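Local coordinates for protein DynF (Micromonospora chersina, PDB 6UBL) that is of unknown function but belongs to the dynemicin (enediyne) biosynthetic pathway, forms a beta barrel and holds a palmitic acid, consistent with binding a long hydrophobic molecule, at residues 9-17 / 80-88; 152-160 / 168-176. All blocks are in the same frame, centred on the assembly; numbering follows the deposited sequence.

Contact 1: residues 9-17 / 80-88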
loop_
_atom_site.group_PDB
_atom_site.type_symbol
_atom_site.label_atom_id
_atom_site.label_comp_id
_atom_site.label_asym_id
_atom_site.label_seq_id
_atom_site.Cartn_x
_atom_site.Cartn_y
_atom_site.Cartn_z
ATOM N N PHE A 9 -8.084 -5.745 2.459
ATOM C CA PHE A 9 -7.404 -4.687 1.718
ATOM C C PHE A 9 -8.351 -3.883 0.827
ATOM O O PHE A 9 -7.885 -3.068 0.022
ATOM C CB PHE A 9 -6.239 -5.235 0.884
ATOM C CG PHE A 9 -5.109 -5.806 1.707
ATOM C CD1 PHE A 9 -4.646 -5.129 2.834
ATOM C CD2 PHE A 9 -4.500 -6.984 1.343
ATOM C CE1 PHE A 9 -3.614 -5.651 3.591
ATOM C CE2 PHE A 9 -3.463 -7.504 2.094
ATOM C CZ PHE A 9 -3.018 -6.837 3.214
ATOM N N GLY A 10 -9.658 -4.095 0.949
ATOM C CA GLY A 10 -10.631 -3.328 0.204
ATOM C C GLY A 10 -12.024 -3.846 0.503
ATOM O O GLY A 10 -12.250 -4.436 1.564
ATOM N N ARG A 11 -12.949 -3.670 -0.417
ATOM C CA ARG A 11 -14.353 -3.956 -0.155
ATOM C C ARG A 11 -14.687 -5.402 -0.499
ATOM O O ARG A 11 -14.365 -5.861 -1.603
ATOM C CB ARG A 11 -15.211 -3.036 -0.999
ATOM C CG ARG A 11 -16.660 -3.052 -0.645
ATOM C CD ARG A 11 -17.410 -2.051 -1.489
ATOM N NE ARG A 11 -18.776 -1.925 -1.031
ATOM C CZ ARG A 11 -19.764 -1.380 -1.729
ATOM N NH1 ARG A 11 -19.540 -0.916 -2.949
ATOM N NH2 ARG A 11 -20.981 -1.310 -1.210
ATOM N N PRO A 12 -15.336 -6.147 0.397
ATOM C CA PRO A 12 -15.758 -7.506 0.035
ATOM C C PRO A 12 -16.817 -7.520 -1.058
ATOM O O PRO A 12 -17.700 -6.659 -1.116
ATOM C CB PRO A 12 -16.298 -8.085 1.350
ATOM C CG PRO A 12 -15.688 -7.245 2.426
ATOM C CD PRO A 12 -15.552 -5.871 1.831
ATOM N N VAL A 13 -16.709 -8.520 -1.933
ATOM C CA VAL A 13 -17.642 -8.748 -3.030
ATOM C C VAL A 13 -18.135 -10.186 -2.939
ATOM O O VAL A 13 -17.338 -11.108 -2.744
ATOM C CB VAL A 13 -16.964 -8.502 -4.390
ATOM C CG1 VAL A 13 -17.877 -8.911 -5.528
ATOM C CG2 VAL A 13 -16.551 -7.035 -4.523
ATOM N N GLN A 14 -19.441 -10.372 -3.095
ATOM C CA GLN A 14 -20.040 -11.693 -2.983
ATOM C C GLN A 14 -19.696 -12.547 -4.193
ATOM O O GLN A 14 -19.655 -12.063 -5.329
ATOM C CB GLN A 14 -21.554 -11.564 -2.872
ATOM C CG GLN A 14 -22.301 -12.880 -2.968
ATOM C CD GLN A 14 -23.681 -12.803 -2.333
ATOM O OE1 GLN A 14 -23.847 -12.235 -1.253
ATOM N NE2 GLN A 14 -24.678 -13.371 -3.006
ATOM N N THR A 15 -19.447 -13.833 -3.943
ATOM C CA THR A 15 -19.244 -14.800 -5.012
ATOM C C THR A 15 -20.408 -15.768 -5.134
ATOM O O THR A 15 -20.602 -16.352 -6.200
ATOM C CB THR A 15 -17.972 -15.635 -4.803
ATOM O OG1 THR A 15 -18.083 -16.410 -3.615
ATOM C CG2 THR A 15 -16.744 -14.737 -4.718
ATOM N N GLU A 16 -21.146 -16.009 -4.051
ATOM C CA GLU A 16 -22.262 -16.940 -4.117
ATOM C C GLU A 16 -23.253 -16.492 -5.178
ATOM O O GLU A 16 -23.636 -15.319 -5.232
ATOM C CB GLU A 16 -22.966 -17.009 -2.760
ATOM C CG GLU A 16 -22.301 -17.944 -1.786
ATOM C CD GLU A 16 -22.443 -19.393 -2.197
ATOM O OE1 GLU A 16 -23.347 -19.706 -3.007
ATOM O OE2 GLU A 16 -21.645 -20.225 -1.721
ATOM N N GLY A 17 -23.659 -17.429 -6.028
ATOM C CA GLY A 17 -24.595 -17.146 -7.096
ATOM C C GLY A 17 -24.019 -16.399 -8.279
ATOM O O GLY A 17 -24.781 -16.030 -9.183
ATOM N N GLU A 80 -19.241 1.921 -11.897
ATOM C CA GLU A 80 -18.143 1.469 -11.069
ATOM C C GLU A 80 -18.337 -0.018 -10.819
ATOM O O GLU A 80 -19.470 -0.498 -10.714
ATOM C CB GLU A 80 -18.166 2.165 -9.730
ATOM C CG GLU A 80 -17.936 3.648 -9.787
ATOM C CD GLU A 80 -17.872 4.228 -8.399
ATOM O OE1 GLU A 80 -16.868 3.970 -7.715
ATOM O OE2 GLU A 80 -18.854 4.869 -7.978
ATOM N N VAL A 81 -17.225 -0.742 -10.718
ATOM C CA VAL A 81 -17.227 -2.169 -10.422
ATOM C C VAL A 81 -16.213 -2.419 -9.316
ATOM O O VAL A 81 -15.069 -1.951 -9.399
ATOM C CB VAL A 81 -16.896 -3.004 -11.674
ATOM C CG1 VAL A 81 -16.709 -4.470 -11.312
ATOM C CG2 VAL A 81 -17.997 -2.849 -12.723
ATOM N N TYR A 82 -16.632 -3.160 -8.293
ATOM C CA TYR A 82 -15.769 -3.583 -7.200
ATOM C C TYR A 82 -15.343 -5.022 -7.445
ATOM O O TYR A 82 -16.119 -5.833 -7.949
ATOM C CB TYR A 82 -16.525 -3.453 -5.880
ATOM C CG TYR A 82 -16.747 -1.994 -5.569
ATOM C CD1 TYR A 82 -15.790 -1.259 -4.893
ATOM C CD2 TYR A 82 -17.882 -1.336 -6.030
ATOM C CE1 TYR A 82 -15.964 0.084 -4.641
ATOM C CE2 TYR A 82 -18.071 0.012 -5.787
ATOM C CZ TYR A 82 -17.103 0.711 -5.084
ATOM O OH TYR A 82 -17.276 2.056 -4.832
ATOM N N THR A 83 -14.099 -5.332 -7.119
ATOM C CA THR A 83 -13.514 -6.619 -7.460
ATOM C C THR A 83 -12.880 -7.239 -6.226
ATOM O O THR A 83 -12.460 -6.538 -5.308
ATOM C CB THR A 83 -12.434 -6.457 -8.539
ATOM O OG1 THR A 83 -11.398 -5.607 -8.039
ATOM C CG2 THR A 83 -13.010 -5.846 -9.813
ATOM N N ASN A 84 -12.839 -8.567 -6.198
ATOM C CA ASN A 84 -11.985 -9.289 -5.269
ATOM C C ASN A 84 -11.169 -10.284 -6.087
ATOM O O ASN A 84 -11.713 -10.965 -6.959
ATOM C CB ASN A 84 -12.741 -10.128 -4.226
ATOM C CG ASN A 84 -13.456 -9.320 -3.141
ATOM O OD1 ASN A 84 -14.207 -9.903 -2.352
ATOM N ND2 ASN A 84 -13.220 -8.011 -3.069
ATOM N N LEU A 85 -9.885 -10.412 -5.771
ATOM C CA LEU A 85 -9.041 -11.460 -6.333
ATOM C C LEU A 85 -9.199 -12.669 -5.418
ATOM O O LEU A 85 -8.786 -12.632 -4.258
ATOM C CB LEU A 85 -7.594 -10.978 -6.393
ATOM C CG LEU A 85 -6.516 -11.944 -6.851
ATOM C CD1 LEU A 85 -6.834 -12.493 -8.225
ATOM C CD2 LEU A 85 -5.159 -11.242 -6.845
ATOM N N ILE A 86 -9.834 -13.729 -5.923
ATOM C CA ILE A 86 -10.223 -14.851 -5.072
ATOM C C ILE A 86 -9.339 -16.087 -5.210
ATOM O O ILE A 86 -9.385 -16.966 -4.329
ATOM C CB ILE A 86 -11.708 -15.244 -5.230
ATOM C CG1 ILE A 86 -11.998 -15.803 -6.630
ATOM C CG2 ILE A 86 -12.616 -14.061 -4.943
ATOM C CD1 ILE A 86 -13.437 -16.310 -6.792
ATOM N N GLU A 87 -8.544 -16.181 -6.272
ATOM C CA GLU A 87 -7.637 -17.307 -6.418
ATOM C C GLU A 87 -6.602 -16.913 -7.460
ATOM O O GLU A 87 -6.909 -16.159 -8.392
ATOM C CB GLU A 87 -8.372 -18.574 -6.896
ATOM C CG GLU A 87 -7.582 -19.861 -6.668
ATOM C CD GLU A 87 -8.358 -21.110 -7.038
ATOM O OE1 GLU A 87 -9.437 -20.987 -7.647
ATOM O OE2 GLU A 87 -7.899 -22.226 -6.693
ATOM N N MET A 88 -5.371 -17.389 -7.270
ATOM C CA MET A 88 -4.278 -17.102 -8.186
ATOM C C MET A 88 -3.331 -18.291 -8.218
ATOM O O MET A 88 -3.235 -19.059 -7.253
ATOM C CB MET A 88 -3.492 -15.867 -7.737
ATOM C CG MET A 88 -2.336 -15.456 -8.638
ATOM S SD MET A 88 -1.715 -13.849 -8.108
ATOM C CE MET A 88 -1.084 -14.201 -6.477
#
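The amide of Asn-84 grips the backbone of loop 9-17 at two points. Its ND2 donates to the carbonyl O of Arg-11 at 2.8 Å, with that oxygen in the amide plane. Its OD1 accepts from the N of Val-13 at 2.9 Å, and this N-H comes from above the carbonyl plane of the side chain. ND2 also donates to the O of Thr-83, and the three bonds fix the rotation of the amide. Arg-11 lies over one face of the Tyr-82 ring. Its CG lies anti to the backbone N (chi1 -169°) and the chain then runs extended to NE, which carries CD over the ring (CH-pi) and CZ to 4.7 Å from the ring centroid (cation-pi). The guanidinium stands nearly upright on the ring, 88° between planes, with NH1 3.3 Å from Tyr-82 CE2. Arg-11 NE is hydrogen-bonded to the O of Asp-188 of the second subunit. Val-13 CG2 packs on Tyr-82 CB at 3.8 Å. Thr-15 and Ile-86 meet loosely through their CG2 methyls. The loop lies over the outer side of strand 81-92, which pairs with strands 54-68 and 108-115. Thr-83 points away from the loop; it and Leu-85 touch Met-133 of strand 129-141.

Contact 2: residues 152-160 / 168-176. With PLM (palmitic acid), chain C.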
loop_
_atom_site.group_PDB
_atom_site.type_symbol
_atom_site.label_atom_id
_atom_site.label_comp_id
_atom_site.label_asym_id
_atom_site.label_seq_id
_atom_site.Cartn_x
_atom_site.Cartn_y
_atom_site.Cartn_z
ATOM N N GLU A 152 2.198 -5.411 3.842
ATOM C CA GLU A 152 1.773 -4.266 3.068
ATOM C C GLU A 152 1.206 -4.769 1.750
ATOM O O GLU A 152 1.908 -5.484 1.021
ATOM C CB GLU A 152 3.045 -3.470 2.824
ATOM C CG GLU A 152 2.929 -2.211 2.078
ATOM C CD GLU A 152 4.280 -1.545 1.989
ATOM O OE1 GLU A 152 5.053 -1.609 2.975
ATOM O OE2 GLU A 152 4.578 -0.978 0.931
ATOM N N PRO A 153 -0.031 -4.424 1.398
ATOM C CA PRO A 153 -0.602 -4.969 0.164
ATOM C C PRO A 153 0.166 -4.487 -1.057
ATOM O O PRO A 153 0.601 -3.328 -1.130
ATOM C CB PRO A 153 -2.044 -4.443 0.169
ATOM C CG PRO A 153 -2.010 -3.221 1.017
ATOM C CD PRO A 153 -0.941 -3.467 2.051
ATOM N N ILE A 154 0.328 -5.391 -2.024
ATOM C CA ILE A 154 0.902 -5.042 -3.318
ATOM C C ILE A 154 -0.189 -4.373 -4.143
ATOM O O ILE A 154 -1.236 -4.976 -4.404
ATOM C CB ILE A 154 1.461 -6.284 -4.027
ATOM C CG1 ILE A 154 2.564 -6.926 -3.196
ATOM C CG2 ILE A 154 1.975 -5.892 -5.412
ATOM C CD1 ILE A 154 2.859 -8.368 -3.559
ATOM N N ILE A 155 0.057 -3.132 -4.549
ATOM C CA ILE A 155 -0.919 -2.340 -5.279
ATOM C C ILE A 155 -0.663 -2.551 -6.768
ATOM O O ILE A 155 0.408 -2.199 -7.284
ATOM C CB ILE A 155 -0.802 -0.856 -4.912
ATOM C CG1 ILE A 155 -1.036 -0.637 -3.406
ATOM C CG2 ILE A 155 -1.738 -0.024 -5.788
ATOM C CD1 ILE A 155 -2.317 -1.199 -2.834
ATOM N N LEU A 156 -1.637 -3.141 -7.464
ATOM C CA LEU A 156 -1.506 -3.475 -8.881
ATOM C C LEU A 156 -2.523 -2.656 -9.661
ATOM O O LEU A 156 -3.700 -2.608 -9.295
ATOM C CB LEU A 156 -1.779 -4.962 -9.105
ATOM C CG LEU A 156 -0.791 -5.825 -8.321
ATOM C CD1 LEU A 156 -1.372 -7.173 -7.982
ATOM C CD2 LEU A 156 0.499 -5.989 -9.117
ATOM N N THR A 157 -2.074 -2.008 -10.721
ATOM C CA THR A 157 -2.888 -1.029 -11.420
ATOM C C THR A 157 -2.921 -1.314 -12.911
ATOM O O THR A 157 -1.958 -1.804 -13.495
ATOM C CB THR A 157 -2.379 0.391 -11.163
ATOM O OG1 THR A 157 -1.019 0.509 -11.589
ATOM C CG2 THR A 157 -2.481 0.726 -9.680
ATOM N N ILE A 158 -4.068 -1.017 -13.511
ATOM C CA ILE A 158 -4.238 -1.014 -14.953
ATOM C C ILE A 158 -4.914 0.302 -15.308
ATOM O O ILE A 158 -6.027 0.578 -14.838
ATOM C CB ILE A 158 -5.085 -2.196 -15.458
ATOM C CG1 ILE A 158 -4.483 -3.530 -15.039
ATOM C CG2 ILE A 158 -5.205 -2.108 -16.981
ATOM C CD1 ILE A 158 -5.396 -4.712 -15.330
ATOM N N ASP A 159 -4.269 1.085 -16.164
ATOM C CA ASP A 159 -4.804 2.350 -16.641
ATOM C C ASP A 159 -5.407 2.143 -18.023
ATOM O O ASP A 159 -5.272 1.079 -18.639
ATOM C CB ASP A 159 -3.699 3.406 -16.656
ATOM C CG ASP A 159 -3.119 3.659 -15.257
ATOM O OD1 ASP A 159 -3.901 3.788 -14.301
ATOM O OD2 ASP A 159 -1.882 3.710 -15.122
ATOM N N ASP A 160 -6.104 3.175 -18.504
ATOM C CA ASP A 160 -6.714 3.151 -19.841
ATOM C C ASP A 160 -7.622 1.932 -20.007
ATOM O O ASP A 160 -7.557 1.210 -21.008
ATOM C CB ASP A 160 -5.634 3.211 -20.928
ATOM C CG ASP A 160 -6.160 3.665 -22.266
ATOM O OD1 ASP A 160 -7.324 4.113 -22.355
ATOM O OD2 ASP A 160 -5.382 3.632 -23.255
ATOM N N GLY A 168 -5.951 -8.365 -22.035
ATOM C CA GLY A 168 -4.836 -7.958 -22.849
ATOM C C GLY A 168 -4.066 -6.760 -22.344
ATOM O O GLY A 168 -3.033 -6.419 -22.938
ATOM N N ALA A 169 -4.524 -6.106 -21.280
ATOM C CA ALA A 169 -3.977 -4.810 -20.923
ATOM C C ALA A 169 -2.698 -4.932 -20.097
ATOM O O ALA A 169 -2.567 -5.834 -19.266
ATOM C CB ALA A 169 -5.004 -4.006 -20.136
ATOM N N PRO A 170 -1.767 -3.995 -20.278
ATOM C CA PRO A 170 -0.590 -3.941 -19.407
ATOM C C PRO A 170 -0.918 -3.255 -18.088
ATOM O O PRO A 170 -1.778 -2.368 -18.008
ATOM C CB PRO A 170 0.398 -3.092 -20.213
ATOM C CG PRO A 170 -0.492 -2.158 -21.000
ATOM C CD PRO A 170 -1.701 -2.997 -21.365
ATOM N N GLY A 171 -0.212 -3.680 -17.039
ATOM C CA GLY A 171 -0.371 -3.121 -15.712
ATOM C C GLY A 171 0.950 -3.093 -14.976
ATOM O O GLY A 171 1.972 -3.570 -15.475
ATOM N N LYS A 172 0.925 -2.503 -13.784
ATOM C CA LYS A 172 2.125 -2.300 -12.992
ATOM C C LYS A 172 1.839 -2.565 -11.523
ATOM O O LYS A 172 0.707 -2.424 -11.059
ATOM C CB LYS A 172 2.644 -0.855 -13.118
ATOM C CG LYS A 172 2.712 -0.324 -14.540
ATOM C CD LYS A 172 3.349 1.057 -14.602
ATOM C CE LYS A 172 3.081 1.724 -15.944
ATOM N NZ LYS A 172 3.824 3.014 -16.079
ATOM N N GLY A 173 2.887 -2.936 -10.797
ATOM C CA GLY A 173 2.852 -2.937 -9.346
ATOM C C GLY A 173 3.408 -1.589 -8.923
ATOM O O GLY A 173 4.445 -1.151 -9.429
ATOM N N GLN A 174 2.674 -0.898 -8.058
ATOM C CA GLN A 174 3.057 0.436 -7.592
ATOM C C GLN A 174 3.883 0.270 -6.327
ATOM O O GLN A 174 3.363 0.196 -5.210
ATOM C CB GLN A 174 1.835 1.319 -7.397
ATOM C CG GLN A 174 1.043 1.466 -8.686
ATOM C CD GLN A 174 1.837 2.122 -9.807
ATOM O OE1 GLN A 174 2.827 2.824 -9.565
ATOM N NE2 GLN A 174 1.406 1.906 -11.040
ATOM N N ILE A 175 5.187 0.114 -6.529
ATOM C CA ILE A 175 6.148 -0.118 -5.462
ATOM C C ILE A 175 7.168 1.009 -5.521
ATOM O O ILE A 175 7.873 1.164 -6.529
ATOM C CB ILE A 175 6.842 -1.479 -5.632
ATOM C CG1 ILE A 175 5.793 -2.602 -5.548
ATOM C CG2 ILE A 175 7.940 -1.634 -4.599
ATOM C CD1 ILE A 175 6.235 -3.905 -6.190
ATOM N N TYR A 176 7.252 1.801 -4.456
ATOM C CA TYR A 176 8.245 2.874 -4.395
ATOM C C TYR A 176 9.501 2.302 -3.744
ATOM O O TYR A 176 9.574 2.161 -2.518
ATOM C CB TYR A 176 7.714 4.127 -3.698
ATOM C CG TYR A 176 8.670 5.281 -3.831
ATOM C CD1 TYR A 176 8.839 5.951 -5.050
ATOM C CD2 TYR A 176 9.428 5.727 -2.739
ATOM C CE1 TYR A 176 9.730 6.989 -5.174
ATOM C CE2 TYR A 176 10.309 6.773 -2.863
ATOM C CZ TYR A 176 10.467 7.420 -4.087
ATOM O OH TYR A 176 11.335 8.450 -4.215
HETATM C C1 PLM C . -11.783 -7.797 -13.921
HETATM O O1 PLM C . -11.774 -9.097 -13.781
HETATM O O2 PLM C . -12.617 -7.201 -14.552
HETATM C C2 PLM C . -10.640 -7.111 -13.242
HETATM C C3 PLM C . -9.276 -7.687 -13.516
HETATM C C4 PLM C . -8.258 -6.855 -12.796
HETATM C C5 PLM C . -7.047 -7.589 -12.356
HETATM C C6 PLM C . -6.114 -6.710 -11.557
HETATM C C7 PLM C . -4.681 -6.938 -11.954
HETATM C C8 PLM C . -4.321 -8.403 -11.988
HETATM C C9 PLM C . -4.422 -9.086 -10.653
HETATM C CA PLM C . -3.106 -9.092 -9.923
HETATM C CB PLM C . -2.166 -10.148 -10.470
HETATM C CC PLM C . -1.383 -10.820 -9.383
HETATM C CD PLM C . 0.075 -10.452 -9.327
HETATM C CE PLM C . 0.607 -10.572 -7.922
HETATM C CF PLM C . 2.093 -10.723 -7.808
HETATM C CG PLM C . 2.529 -10.857 -6.392
HETATM O O HOH W 1 2.607 -2.033 -3.592
HETATM O O HOH W 2 -1.602 0.150 -16.985
HETATM O O HOH W 3 -3.474 -0.665 -19.711
#
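Thr-157 and Gln-174 cross at about a right angle on one face of a beta hairpin made by strands 154-161 and 170-183. Gln-174 NE2 donates to Thr-157 OG1 at 2.9 Å. The bond is nearly straight (171°), and the hydroxyl lies in the amide plane. Two torsions set it up. Thr-157 OG1 sits between its backbone N and carbonyl carbon (chi1 59°), and the Gln-174 chain bends at chi2 (-62°), which turns the amide back over the neighbouring strand. Thr-157 CG2 also touches Gln-174 CG at 3.7 Å. Ile-155, on the same face, meets Gln-174 CB with its CG2, again at about a right angle.

The opposite face carries Leu-156, opposite Gly-173. Leu-156 divides its two methyls: CD2 rests against Gly-173 CA, and CD1 is modelled unusually close, 3.2 Å, to atom CA of the palmitic acid. Ile-154 CD1 reaches the tail of the same chain at CG. Ile-158 CD1 lies near its C7, while Ile-158 CG2 packs on Ala-169 CB at 3.7 Å. With these isoleucines, this face forms part of the lining of the fatty-acid site.

The backbones pair as antiparallel strands. Thr-157 and Lys-172 form the hydrogen-bonded pair, with bonds in both directions. Gln-174 N adds a nearly straight bond to Ile-155 O. Toward the turn, water 2 takes over, accepting from Asp-159 N and donating to Pro-170 O. At the other end, water 1 accepts from Ile-155 N at 2.9 Å and donates to Gln-174 O at 2.9 Å.

In the fold
Neither contact is wholly core. Contact 1 lays an irregular loop over the outside of strand 81-92, and side-chain bonds to the backbone and a cation-pi contact hold it. Contact 2 joins two neighbouring strands, so its main bonds run between backbones, and waters continue them at the ends. Both lie near the palmitic acid: contact 1 through Thr-83 and Met-88, contact 2 through the Leu-156 face of the hairpin. Strand 129-141 pairs with strand 154-161 of contact 2 and is touched by side chains of contact 1. Phe-9 packs on Pro-153, CG to CB at 3.7 Å. Both touch the second subunit, through Arg-11 in contact 1 and Glu-152, Asp-159 and Tyr-176 in contact 2.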